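Local coordinates for protein putative glycosyltransferase (GalT1) (Streptococcus parasanguinis FW213, PDB 5HEA) that probably transfers a sugar from a nucleotide-activated donor as a family 2 glycosyltransferase, and is represented here by the C-terminal half of the longer protein, at residues 229-242 against 255-267. Residues are numbered along the deposited sequence; the frame is centred on the assembly and turned at random.
Sequences DDISSMISNAEERI and QIKSYKGRLKKCC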
ATOM      1  N   ASP A 229       6.515  21.972 -10.430  1.00 88.20           N
ATOM      2  CA  ASP A 229       5.203  22.284 -10.982  1.00 87.25           C
ATOM      3  C   ASP A 229       4.382  21.010 -11.186  1.00 81.49           C
ATOM      4  O   ASP A 229       4.923  19.943 -11.478  1.00 86.70           O
ATOM      5  CB  ASP A 229       5.345  23.043 -12.310  1.00 90.93           C
ATOM      6  CG  ASP A 229       4.110  23.882 -12.656  1.00 91.94           C
ATOM      7  OD1 ASP A 229       2.991  23.549 -12.204  1.00 89.01           O
ATOM      8  OD2 ASP A 229       4.263  24.883 -13.389  1.00 91.16           O
ATOM      9  N   ASP A 230       3.071  21.138 -11.009  1.00 65.73           N
ATOM     10  CA  ASP A 230       2.121  20.069 -11.295  1.00 55.76           C
ATOM     11  C   ASP A 230       1.723  20.208 -12.763  1.00 42.76           C
ATOM     12  O   ASP A 230       0.781  20.927 -13.098  1.00 32.58           O
ATOM     13  CB  ASP A 230       0.891  20.221 -10.389  1.00 56.47           C
ATOM     14  CG  ASP A 230      -0.115  19.078 -10.535  1.00 60.78           C
ATOM     15  OD1 ASP A 230      -0.036  18.298 -11.505  1.00 56.77           O
ATOM     16  OD2 ASP A 230      -1.013  18.973  -9.669  1.00 62.36           O
ATOM     17  N   ILE A 231       2.448  19.522 -13.639  1.00 32.20           N
ATOM     18  CA  ILE A 231       2.243  19.681 -15.076  1.00 40.74           C
ATOM     19  C   ILE A 231       0.832  19.269 -15.482  1.00 24.69           C
ATOM     20  O   ILE A 231       0.177  19.955 -16.262  1.00 28.74           O
ATOM     21  CB  ILE A 231       3.264  18.866 -15.909  1.00 48.26           C
ATOM     22  CG1 ILE A 231       4.693  19.133 -15.440  1.00 52.99           C
ATOM     23  CG2 ILE A 231       3.131  19.212 -17.374  1.00 47.97           C
ATOM     24  CD1 ILE A 231       5.165  18.216 -14.325  1.00 59.23           C
ATOM     25  N   SER A 232       0.370  18.146 -14.942  1.00 22.49           N
ATOM     26  CA  SER A 232      -0.943  17.632 -15.292  1.00 29.32           C
ATOM     27  C   SER A 232      -2.072  18.614 -14.989  1.00 25.50           C
ATOM     28  O   SER A 232      -2.945  18.829 -15.828  1.00 23.19           O
ATOM     29  CB  SER A 232      -1.216  16.320 -14.572  1.00 25.52           C
ATOM     30  OG  SER A 232      -2.393  15.760 -15.088  1.00 35.14           O
ATOM     31  N   SER A 233      -2.065  19.184 -13.783  1.00 22.78           N
ATOM     32  CA  SER A 233      -3.043  20.210 -13.407  1.00 27.48           C
ATOM     33  C   SER A 233      -2.989  21.469 -14.273  1.00 24.28           C
ATOM     34  O   SER A 233      -4.026  22.047 -14.616  1.00 24.55           O
ATOM     35  CB  SER A 233      -2.840  20.609 -11.953  1.00 28.53           C
ATOM     36  OG  SER A 233      -3.373  19.603 -11.124  1.00 33.43           O
ATOM     37  N   MET A 234      -1.777  21.899 -14.601  1.00 23.39           N
ATOM     38  CA  MET A 234      -1.581  23.056 -15.473  1.00 25.61           C
ATOM     39  C   MET A 234      -2.426  22.908 -16.757  1.00 23.06           C
ATOM     40  O   MET A 234      -3.069  23.858 -17.216  1.00 20.88           O
ATOM     41  CB  MET A 234      -0.094  23.198 -15.815  1.00 24.39           C
ATOM     42  CG  MET A 234       0.254  24.439 -16.632  1.00 34.36           C
ATOM     43  SD  MET A 234       2.005  24.537 -17.085  1.00 41.83           S
ATOM     44  CE  MET A 234       2.229  23.031 -18.053  1.00 37.08           C
ATOM     45  N   ILE A 235      -2.435  21.702 -17.310  1.00 19.20           N
ATOM     46  CA  ILE A 235      -3.147  21.433 -18.553  1.00 18.62           C
ATOM     47  C   ILE A 235      -4.636  21.274 -18.294  1.00 22.46           C
ATOM     48  O   ILE A 235      -5.446  21.926 -18.941  1.00 22.24           O
ATOM     49  CB  ILE A 235      -2.571  20.180 -19.260  1.00 21.83           C
ATOM     50  CG1 ILE A 235      -1.098  20.415 -19.591  1.00 24.01           C
ATOM     51  CG2 ILE A 235      -3.345  19.864 -20.528  1.00 20.22           C
ATOM     52  CD1 ILE A 235      -0.884  21.706 -20.372  1.00 28.30           C
ATOM     53  N   SER A 236      -5.008  20.412 -17.345  1.00 23.20           N
ATOM     54  CA  SER A 236      -6.435  20.171 -17.097  1.00 23.94           C
ATOM     55  C   SER A 236      -7.171  21.420 -16.564  1.00 24.17           C
ATOM     56  O   SER A 236      -8.336  21.645 -16.909  1.00 19.38           O
ATOM     57  CB  SER A 236      -6.645  18.957 -16.182  1.00 23.40           C
ATOM     58  OG  SER A 236      -6.097  19.204 -14.916  1.00 29.09           O
ATOM     59  N   ASN A 237      -6.493  22.239 -15.752  1.00 22.35           N
ATOM     60  CA  ASN A 237      -7.067  23.525 -15.326  1.00 20.58           C
ATOM     61  C   ASN A 237      -7.421  24.423 -16.506  1.00 22.21           C
ATOM     62  O   ASN A 237      -8.482  25.028 -16.522  1.00 18.84           O
ATOM     63  CB  ASN A 237      -6.130  24.310 -14.389  1.00 18.39           C
ATOM     64  CG  ASN A 237      -6.014  23.682 -13.006  1.00 24.85           C
ATOM     65  OD1 ASN A 237      -6.751  22.760 -12.671  1.00 24.53           O
ATOM     66  ND2 ASN A 237      -5.095  24.195 -12.194  1.00 19.38           N
ATOM     67  N   ALA A 238      -6.507  24.545 -17.469  1.00 21.03           N
ATOM     68  CA  ALA A 238      -6.745  25.391 -18.642  1.00 22.44           C
ATOM     69  C   ALA A 238      -7.894  24.846 -19.521  1.00 20.81           C
ATOM     70  O   ALA A 238      -8.696  25.611 -20.064  1.00 20.14           O
ATOM     71  CB  ALA A 238      -5.453  25.551 -19.466  1.00 19.87           C
ATOM     72  N   GLU A 239      -7.972  23.525 -19.651  1.00 19.10           N
ATOM     73  CA  GLU A 239      -9.052  22.886 -20.424  1.00 19.59           C
ATOM     74  C   GLU A 239     -10.414  23.068 -19.764  1.00 21.89           C
ATOM     75  O   GLU A 239     -11.386  23.433 -20.407  1.00 19.95           O
ATOM     76  CB  GLU A 239      -8.742  21.400 -20.640  1.00 20.12           C
ATOM     77  CG  GLU A 239      -7.607  21.210 -21.650  1.00 22.94           C
ATOM     78  CD  GLU A 239      -6.979  19.826 -21.620  1.00 26.58           C
ATOM     79  OE1 GLU A 239      -7.325  19.026 -20.723  1.00 27.24           O
ATOM     80  OE2 GLU A 239      -6.136  19.543 -22.508  1.00 23.66           O
ATOM     81  N   GLU A 240     -10.475  22.821 -18.465  1.00 21.89           N
ATOM     82  CA  GLU A 240     -11.685  23.079 -17.685  1.00 21.70           C
ATOM     83  C   GLU A 240     -12.144  24.547 -17.811  1.00 23.57           C
ATOM     84  O   GLU A 240     -13.330  24.839 -18.022  1.00 23.71           O
ATOM     85  CB  GLU A 240     -11.377  22.715 -16.228  1.00 23.03           C
ATOM     86  CG  GLU A 240     -12.484  22.911 -15.201  1.00 27.78           C
ATOM     87  CD  GLU A 240     -12.010  22.477 -13.813  1.00 39.59           C
ATOM     88  OE1 GLU A 240     -10.919  22.926 -13.356  1.00 33.88           O
ATOM     89  OE2 GLU A 240     -12.706  21.651 -13.193  1.00 42.53           O
ATOM     90  N   ARG A 241     -11.201  25.476 -17.704  1.00 20.57           N
ATOM     91  CA  ARG A 241     -11.534  26.902 -17.764  1.00 20.85           C
ATOM     92  C   ARG A 241     -12.047  27.333 -19.151  1.00 26.17           C
ATOM     93  O   ARG A 241     -13.023  28.095 -19.262  1.00 20.40           O
ATOM     94  CB  ARG A 241     -10.336  27.757 -17.328  1.00 24.23           C
ATOM     95  CG  ARG A 241     -10.491  29.257 -17.605  1.00 23.03           C
ATOM     96  CD  ARG A 241      -9.432  30.084 -16.857  1.00 26.79           C
ATOM     97  NE  ARG A 241      -8.054  29.643 -17.075  1.00 25.70           N
ATOM     98  CZ  ARG A 241      -7.285  29.098 -16.130  1.00 34.57           C
ATOM     99  NH1 ARG A 241      -7.768  28.929 -14.907  1.00 26.86           N
ATOM    100  NH2 ARG A 241      -6.029  28.733 -16.395  1.00 25.95           N
ATOM    101  N   ILE A 242     -11.399  26.848 -20.205  1.00 19.62           N
ATOM    102  CA  ILE A 242     -11.891  27.108 -21.560  1.00 19.13           C
ATOM    103  C   ILE A 242     -13.302  26.564 -21.738  1.00 25.12           C
ATOM    104  O   ILE A 242     -14.171  27.255 -22.270  1.00 21.82           O
ATOM    105  CB  ILE A 242     -10.942  26.543 -22.645  1.00 20.88           C
ATOM    106  CG1 ILE A 242      -9.669  27.399 -22.701  1.00 26.51           C
ATOM    107  CG2 ILE A 242     -11.650  26.497 -24.025  1.00 20.63           C
ATOM    108  CD1 ILE A 242      -8.483  26.706 -23.363  1.00 24.82           C
ATOM    109  N   GLN A 255      -7.336  32.806 -23.525  1.00 26.02           N
ATOM    110  CA  GLN A 255      -7.229  31.492 -22.882  1.00 29.28           C
ATOM    111  C   GLN A 255      -6.621  30.478 -23.838  1.00 23.80           C
ATOM    112  O   GLN A 255      -5.804  29.650 -23.436  1.00 32.39           O
ATOM    113  CB  GLN A 255      -8.586  31.009 -22.386  1.00 31.52           C
ATOM    114  CG  GLN A 255      -9.189  31.908 -21.324  1.00 35.31           C
ATOM    115  CD  GLN A 255      -8.521  31.738 -19.984  1.00 40.91           C
ATOM    116  OE1 GLN A 255      -8.025  30.657 -19.659  1.00 47.25           O
ATOM    117  NE2 GLN A 255      -8.501  32.802 -19.191  1.00 42.32           N
ATOM    118  N   ILE A 256      -7.015  30.557 -25.106  1.00 21.99           N
ATOM    119  CA  ILE A 256      -6.439  29.709 -26.143  1.00 23.40           C
ATOM    120  C   ILE A 256      -4.924  29.925 -26.265  1.00 26.60           C
ATOM    121  O   ILE A 256      -4.147  28.960 -26.248  1.00 24.65           O
ATOM    122  CB  ILE A 256      -7.158  29.912 -27.499  1.00 29.48           C
ATOM    123  CG1 ILE A 256      -8.591  29.399 -27.413  1.00 24.05           C
ATOM    124  CG2 ILE A 256      -6.455  29.160 -28.589  1.00 25.67           C
ATOM    125  CD1 ILE A 256      -9.429  29.703 -28.629  1.00 26.05           C
ATOM    126  N   LYS A 257      -4.499  31.185 -26.348  1.00 26.20           N
ATOM    127  CA  LYS A 257      -3.071  31.516 -26.373  1.00 29.17           C
ATOM    128  C   LYS A 257      -2.342  30.949 -25.159  1.00 26.00           C
ATOM    129  O   LYS A 257      -1.263  30.363 -25.281  1.00 27.70           O
ATOM    130  CB  LYS A 257      -2.861  33.036 -26.394  1.00 35.25           C
ATOM    131  CG  LYS A 257      -3.372  33.753 -27.631  1.00 48.80           C
ATOM    132  CD  LYS A 257      -3.030  35.247 -27.542  1.00 54.92           C
ATOM    133  CE  LYS A 257      -3.689  36.058 -28.646  1.00 59.71           C
ATOM    134  NZ  LYS A 257      -3.448  37.525 -28.475  1.00 62.10           N
ATOM    135  N   SER A 258      -2.928  31.154 -23.984  1.00 24.21           N
ATOM    136  CA  SER A 258      -2.393  30.608 -22.741  1.00 27.51           C
ATOM    137  C   SER A 258      -2.316  29.071 -22.774  1.00 23.97           C
ATOM    138  O   SER A 258      -1.307  28.474 -22.369  1.00 23.73           O
ATOM    139  CB  SER A 258      -3.248  31.079 -21.556  1.00 32.17           C
ATOM    140  OG  SER A 258      -2.827  30.478 -20.335  1.00 40.10           O
ATOM    141  N   TYR A 259      -3.383  28.435 -23.247  1.00 25.50           N
ATOM    142  CA  TYR A 259      -3.425  26.972 -23.359  1.00 24.52           C
ATOM    143  C   TYR A 259      -2.321  26.436 -24.273  1.00 25.28           C
ATOM    144  O   TYR A 259      -1.642  25.468 -23.933  1.00 22.58           O
ATOM    145  CB  TYR A 259      -4.807  26.546 -23.878  1.00 17.71           C
ATOM    146  CG  TYR A 259      -5.058  25.045 -24.054  1.00 23.53           C
ATOM    147  CD1 TYR A 259      -4.746  24.136 -23.056  1.00 21.71           C
ATOM    148  CD2 TYR A 259      -5.683  24.558 -25.200  1.00 22.62           C
ATOM    149  CE1 TYR A 259      -5.018  22.772 -23.218  1.00 18.75           C
ATOM    150  CE2 TYR A 259      -5.952  23.205 -25.367  1.00 21.42           C
ATOM    151  CZ  TYR A 259      -5.627  22.323 -24.370  1.00 20.65           C
ATOM    152  OH  TYR A 259      -5.901  20.984 -24.544  1.00 27.71           O
ATOM    153  N   LYS A 260      -2.139  27.062 -25.435  1.00 25.94           N
ATOM    154  CA  LYS A 260      -1.119  26.602 -26.377  1.00 27.09           C
ATOM    155  C   LYS A 260       0.273  26.721 -25.771  1.00 26.46           C
ATOM    156  O   LYS A 260       1.113  25.842 -25.963  1.00 26.79           O
ATOM    157  CB  LYS A 260      -1.191  27.379 -27.694  1.00 26.02           C
ATOM    158  CG  LYS A 260      -2.478  27.166 -28.460  1.00 31.87           C
ATOM    159  CD  LYS A 260      -2.498  27.922 -29.790  1.00 42.62           C
ATOM    160  CE  LYS A 260      -3.900  27.879 -30.395  1.00 44.18           C
ATOM    161  NZ  LYS A 260      -4.017  28.294 -31.816  1.00 54.68           N
ATOM    162  N   GLY A 261       0.511  27.813 -25.048  1.00 29.04           N
ATOM    163  CA  GLY A 261       1.756  27.997 -24.313  1.00 35.13           C
ATOM    164  C   GLY A 261       2.000  26.926 -23.256  1.00 32.76           C
ATOM    165  O   GLY A 261       3.116  26.428 -23.126  1.00 25.07           O
ATOM    166  N   ARG A 262       0.958  26.560 -22.508  1.00 25.45           N
ATOM    167  CA  ARG A 262       1.072  25.490 -21.510  1.00 26.14           C
ATOM    168  C   ARG A 262       1.364  24.123 -22.136  1.00 24.61           C
ATOM    169  O   ARG A 262       2.199  23.372 -21.630  1.00 29.13           O
ATOM    170  CB  ARG A 262      -0.182  25.416 -20.622  1.00 25.40           C
ATOM    171  CG  ARG A 262      -0.320  26.622 -19.706  1.00 28.17           C
ATOM    172  CD  ARG A 262      -1.632  26.590 -18.905  1.00 29.89           C
ATOM    173  NE  ARG A 262      -1.722  27.698 -17.953  1.00 26.66           N
ATOM    174  CZ  ARG A 262      -2.454  27.684 -16.836  1.00 31.62           C
ATOM    175  NH1 ARG A 262      -3.163  26.608 -16.489  1.00 22.29           N
ATOM    176  NH2 ARG A 262      -2.471  28.752 -16.052  1.00 27.50           N
ATOM    177  N   LEU A 263       0.682  23.805 -23.232  1.00 21.81           N
ATOM    178  CA  LEU A 263       0.932  22.562 -23.955  1.00 21.72           C
ATOM    179  C   LEU A 263       2.401  22.430 -24.371  1.00 26.16           C
ATOM    180  O   LEU A 263       3.001  21.359 -24.239  1.00 27.65           O
ATOM    181  CB  LEU A 263       0.020  22.470 -25.194  1.00 18.91           C
ATOM    182  CG  LEU A 263      -1.449  22.196 -24.847  1.00 23.00           C
ATOM    183  CD1 LEU A 263      -2.316  22.343 -26.100  1.00 20.11           C
ATOM    184  CD2 LEU A 263      -1.595  20.807 -24.232  1.00 18.84           C
ATOM    185  N   LYS A 264       2.966  23.524 -24.879  1.00 24.89           N
ATOM    186  CA  LYS A 264       4.373  23.562 -25.285  1.00 27.52           C
ATOM    187  C   LYS A 264       5.275  23.241 -24.104  1.00 36.34           C
ATOM    188  O   LYS A 264       6.200  22.434 -24.213  1.00 44.63           O
ATOM    189  CB  LYS A 264       4.741  24.945 -25.839  1.00 33.12           C
ATOM    190  CG  LYS A 264       4.599  25.069 -27.350  1.00 47.47           C
ATOM    191  CD  LYS A 264       4.880  26.486 -27.858  1.00 54.87           C
ATOM    192  CE  LYS A 264       3.653  27.393 -27.733  1.00 58.45           C
ATOM    193  NZ  LYS A 264       2.460  26.851 -28.458  1.00 49.03           N
ATOM    194  N   LYS A 265       5.001  23.883 -22.973  1.00 29.70           N
ATOM    195  CA  LYS A 265       5.776  23.664 -21.760  1.00 32.68           C
ATOM    196  C   LYS A 265       5.623  22.224 -21.255  1.00 33.71           C
ATOM    197  O   LYS A 265       6.605  21.578 -20.899  1.00 33.07           O
ATOM    198  CB  LYS A 265       5.351  24.661 -20.678  1.00 43.08           C
ATOM    199  CG  LYS A 265       6.197  24.610 -19.423  1.00 55.22           C
ATOM    200  CD  LYS A 265       5.934  25.810 -18.524  1.00 63.73           C
ATOM    201  CE  LYS A 265       6.905  25.847 -17.342  1.00 71.19           C
ATOM    202  NZ  LYS A 265       6.816  24.637 -16.465  1.00 69.68           N
ATOM    203  N   CYS A 266       4.382  21.734 -21.232  1.00 26.67           N
ATOM    204  CA  CYS A 266       4.075  20.378 -20.790  1.00 25.64           C
ATOM    205  C   CYS A 266       4.749  19.332 -21.674  1.00 27.10           C
ATOM    206  O   CYS A 266       5.312  18.361 -21.178  1.00 32.89           O
ATOM    207  CB  CYS A 266       2.557  20.159 -20.806  1.00 28.82           C
ATOM    208  SG  CYS A 266       2.045  18.407 -20.719  1.00 42.67           S
ATOM    209  N   CYS A 267       4.673  19.538 -22.985  1.00 31.00           N
ATOM    210  CA  CYS A 267       5.211  18.602 -23.965  1.00 31.82           C
ATOM    211  C   CYS A 267       6.688  18.308 -23.682  1.00 42.85           C
ATOM    212  O   CYS A 267       7.119  17.149 -23.685  1.00 39.19           O
ATOM    213  CB  CYS A 267       5.031  19.178 -25.373  1.00 30.32           C
ATOM    214  SG  CYS A 267       5.683  18.153 -26.734  1.00 55.41           S
TER
HETATM  215  O   HOH W   1      -7.333  28.370 -19.925  1.00 51.16           O
HETATM  216  O   HOH W   2      -4.963  29.154 -19.057  1.00 35.73           O
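Helices 231-242 and 255-267 pack antiparallel, their axes 9.6 Å apart at closest approach and 159° between their directions, with Ala238 facing Tyr259 and Ile231 facing Cys266. Arg262 reaches between Ala238, Met234, Ile235 and Arg241 as a knob into a hole. Its chain is extended from CG to NE and crosses Met234 at a slant, with CD 3.7 Å from Met234 CG. At its end NH1 donates to Met234 O over 2.8 Å, in the carbonyl plane and on a lone pair. That carbonyl lies at the edge of the guanidinium.

The guanidinium of Arg241 stands nearly perpendicular to that of Arg262, at 87°. Asp192 bridges to both arginines, which probably offsets their like charge. Arg241 NE also donates to Gln255 OE1 (2.8 Å), from a position tilted off the amide carbonyl plane. One water accepts from Arg241 NH2 and is hydrogen-bonded to Ser258 OG.

The two helices form an antiparallel hairpin that comes after strand 204-217 of the mixed sheet, in a chain probably of the GT-A type. Helix 276-291 follows after a short loop and is tied back by two disulfides, Cys266-Cys282 and Cys267-Cys283.

Toward that helix the contact is mainly apolar. Ile235 is a knob among Tyr259, Arg262, Leu263 and Cys266, and its CD1 lies 3.8 Å from Cys266 CB. Tyr259 fits among Ile235, Ala238, Glu239 and Ile242. With CG anti to the backbone N (chi1 -179°), the ring reaches across to Glu239. Tyr259 OH donates to the anti lone pair of Glu239 OE2 at 2.5 Å, and Lys285 forms a salt bridge with the same oxygen.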